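Local coordinates for ribonuclease (Nicotiana glutinosa, PDB 1IYB), which binds guanosine-5'-monophosphate in its guanine site and, as a plant enzyme of the ribonuclease T2 family, probably cleaves RNA, at residues 126-131 and 136-141. Residues are numbered along the deposited sequence; the frame is centred on the assembly and turned at random.
Sequences NLLEIL and IHPDGG. Unlike the reference sequence in segment 136-141: His-137 (reference Asn).
Leu-131 and Ile-136 meet where the chain turns at the end of helix 127-133 and passes its last turns before leaving it. The amide N of Ile-136 donates to Leu-131 O at 2.9 Å and 153°, the donor N lying above the plane of the Leu-131 carbonyl, 39° out of it. Beside this bond the CB atoms pack against each other's carbonyl oxygens, Ile-136 CB 3.4 Å from Leu-131 O and Leu-131 CB 3.5 Å from Ile-136 O. The two CB atoms of these buried residues are 4.0 Å apart, and the branches continue obliquely until Leu-131 CD2 reaches Ile-136 CD1 at 4.1 Å. Ile-136 also touches Ser-147 of helix 145-156.

One turn earlier the contact thins. Leu-128, its CG anti to the backbone N (chi1 180°), extends CD1 to CD and CG of Pro-138, 3.9 Å from CD, the side chains crossing at about a right angle. Trp-17 and Phe-205 also touch the proline. Pro-138 itself centres an inverse gamma turn, closed by a weak bond; past it comes an Asx turn at Asp-139. The main bond, from residue i+5 to i, is of the 6→1 kind found at helix C-termini: it occupies a last-turn carbonyl beside a buried apolar pair, while the proline side stays partly exposed.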
loop_
_atom_site.group_PDB
_atom_site.type_symbol
_atom_site.label_atom_id
_atom_site.label_comp_id
_atom_site.label_asym_id
_atom_site.label_seq_id
_atom_site.Cartn_x
_atom_site.Cartn_y
_atom_site.Cartn_z
ATOM N N ASN A 126 17.589 23.083 -2.015
ATOM C CA ASN A 126 16.742 24.079 -1.359
ATOM C C ASN A 126 15.780 24.608 -2.413
ATOM O O ASN A 126 16.102 25.533 -3.163
ATOM C CB ASN A 126 17.593 25.226 -0.815
ATOM C CG ASN A 126 16.808 26.150 0.099
ATOM O OD1 ASN A 126 15.650 26.465 -0.166
ATOM N ND2 ASN A 126 17.444 26.599 1.176
ATOM N N LEU A 127 14.595 24.015 -2.465
ATOM C CA LEU A 127 13.591 24.383 -3.450
ATOM C C LEU A 127 13.073 25.809 -3.348
ATOM O O LEU A 127 12.867 26.465 -4.365
ATOM C CB LEU A 127 12.427 23.401 -3.381
ATOM C CG LEU A 127 12.818 21.967 -3.739
ATOM C CD1 LEU A 127 11.678 21.024 -3.388
ATOM C CD2 LEU A 127 13.161 21.884 -5.220
ATOM N N LEU A 128 12.857 26.295 -2.131
ATOM C CA LEU A 128 12.362 27.656 -1.974
ATOM C C LEU A 128 13.358 28.642 -2.571
ATOM O O LEU A 128 12.976 29.541 -3.318
ATOM C CB LEU A 128 12.134 27.990 -0.499
ATOM C CG LEU A 128 11.612 29.409 -0.239
ATOM C CD1 LEU A 128 10.211 29.551 -0.806
ATOM C CD2 LEU A 128 11.614 29.696 1.255
ATOM N N GLU A 129 14.637 28.471 -2.253
ATOM C CA GLU A 129 15.659 29.373 -2.774
ATOM C C GLU A 129 15.831 29.266 -4.281
ATOM O O GLU A 129 16.070 30.267 -4.953
ATOM C CB GLU A 129 16.993 29.140 -2.068
ATOM C CG GLU A 129 17.010 29.691 -0.647
ATOM C CD GLU A 129 18.385 29.639 -0.014
ATOM O OE1 GLU A 129 18.907 28.525 0.176
ATOM O OE2 GLU A 129 18.944 30.714 0.293
ATOM N N ILE A 130 15.717 28.055 -4.813
ATOM C CA ILE A 130 15.841 27.852 -6.249
ATOM C C ILE A 130 14.696 28.570 -6.954
ATOM O O ILE A 130 14.908 29.303 -7.920
ATOM C CB ILE A 130 15.778 26.350 -6.617
ATOM C CG1 ILE A 130 17.048 25.639 -6.150
ATOM C CG2 ILE A 130 15.581 26.188 -8.123
ATOM C CD1 ILE A 130 16.953 24.128 -6.223
ATOM N N LEU A 131 13.482 28.370 -6.457
ATOM C CA LEU A 131 12.320 28.987 -7.071
ATOM C C LEU A 131 12.316 30.501 -6.937
ATOM O O LEU A 131 12.060 31.209 -7.910
ATOM C CB LEU A 131 11.036 28.379 -6.496
ATOM C CG LEU A 131 10.848 26.911 -6.915
ATOM C CD1 LEU A 131 9.638 26.308 -6.217
ATOM C CD2 LEU A 131 10.695 26.826 -8.430
ATOM N N ILE A 136 9.923 32.997 -8.727
ATOM C CA ILE A 136 8.751 32.185 -8.417
ATOM C C ILE A 136 8.640 32.143 -6.896
ATOM O O ILE A 136 9.362 31.405 -6.233
ATOM C CB ILE A 136 8.916 30.755 -8.993
ATOM C CG1 ILE A 136 9.108 30.845 -10.512
ATOM C CG2 ILE A 136 7.701 29.897 -8.655
ATOM C CD1 ILE A 136 9.446 29.527 -11.190
ATOM N N HIS A 137 7.739 32.955 -6.348
ATOM C CA HIS A 137 7.577 33.032 -4.901
ATOM C C HIS A 137 6.236 32.529 -4.389
ATOM O O HIS A 137 5.233 32.535 -5.105
ATOM C CB HIS A 137 7.762 34.476 -4.419
ATOM C CG HIS A 137 8.927 35.179 -5.039
ATOM N ND1 HIS A 137 8.816 35.929 -6.190
ATOM C CD2 HIS A 137 10.229 35.236 -4.677
ATOM C CE1 HIS A 137 10.000 36.418 -6.511
ATOM N NE2 HIS A 137 10.876 36.013 -5.609
ATOM N N PRO A 138 6.210 32.076 -3.125
ATOM C CA PRO A 138 4.989 31.567 -2.495
ATOM C C PRO A 138 4.153 32.747 -2.006
ATOM O O PRO A 138 4.000 32.968 -0.803
ATOM C CB PRO A 138 5.530 30.715 -1.352
ATOM C CG PRO A 138 6.747 31.470 -0.935
ATOM C CD PRO A 138 7.382 31.851 -2.259
ATOM N N ASP A 139 3.626 33.504 -2.964
ATOM C CA ASP A 139 2.819 34.685 -2.678
ATOM C C ASP A 139 1.375 34.549 -3.150
ATOM O O ASP A 139 0.677 35.549 -3.323
ATOM C CB ASP A 139 3.446 35.910 -3.347
ATOM C CG ASP A 139 3.763 35.674 -4.815
ATOM O OD1 ASP A 139 3.062 34.864 -5.460
ATOM O OD2 ASP A 139 4.711 36.307 -5.329
ATOM N N GLY A 140 0.927 33.317 -3.362
ATOM C CA GLY A 140 -0.433 33.101 -3.819
ATOM C C GLY A 140 -0.600 33.321 -5.311
ATOM O O GLY A 140 -1.695 33.163 -5.848
ATOM N N GLY A 141 0.487 33.686 -5.986
ATOM C CA GLY A 141 0.422 33.915 -7.418
ATOM C C GLY A 141 0.396 32.620 -8.207
ATOM O O GLY A 141 0.578 31.534 -7.642
#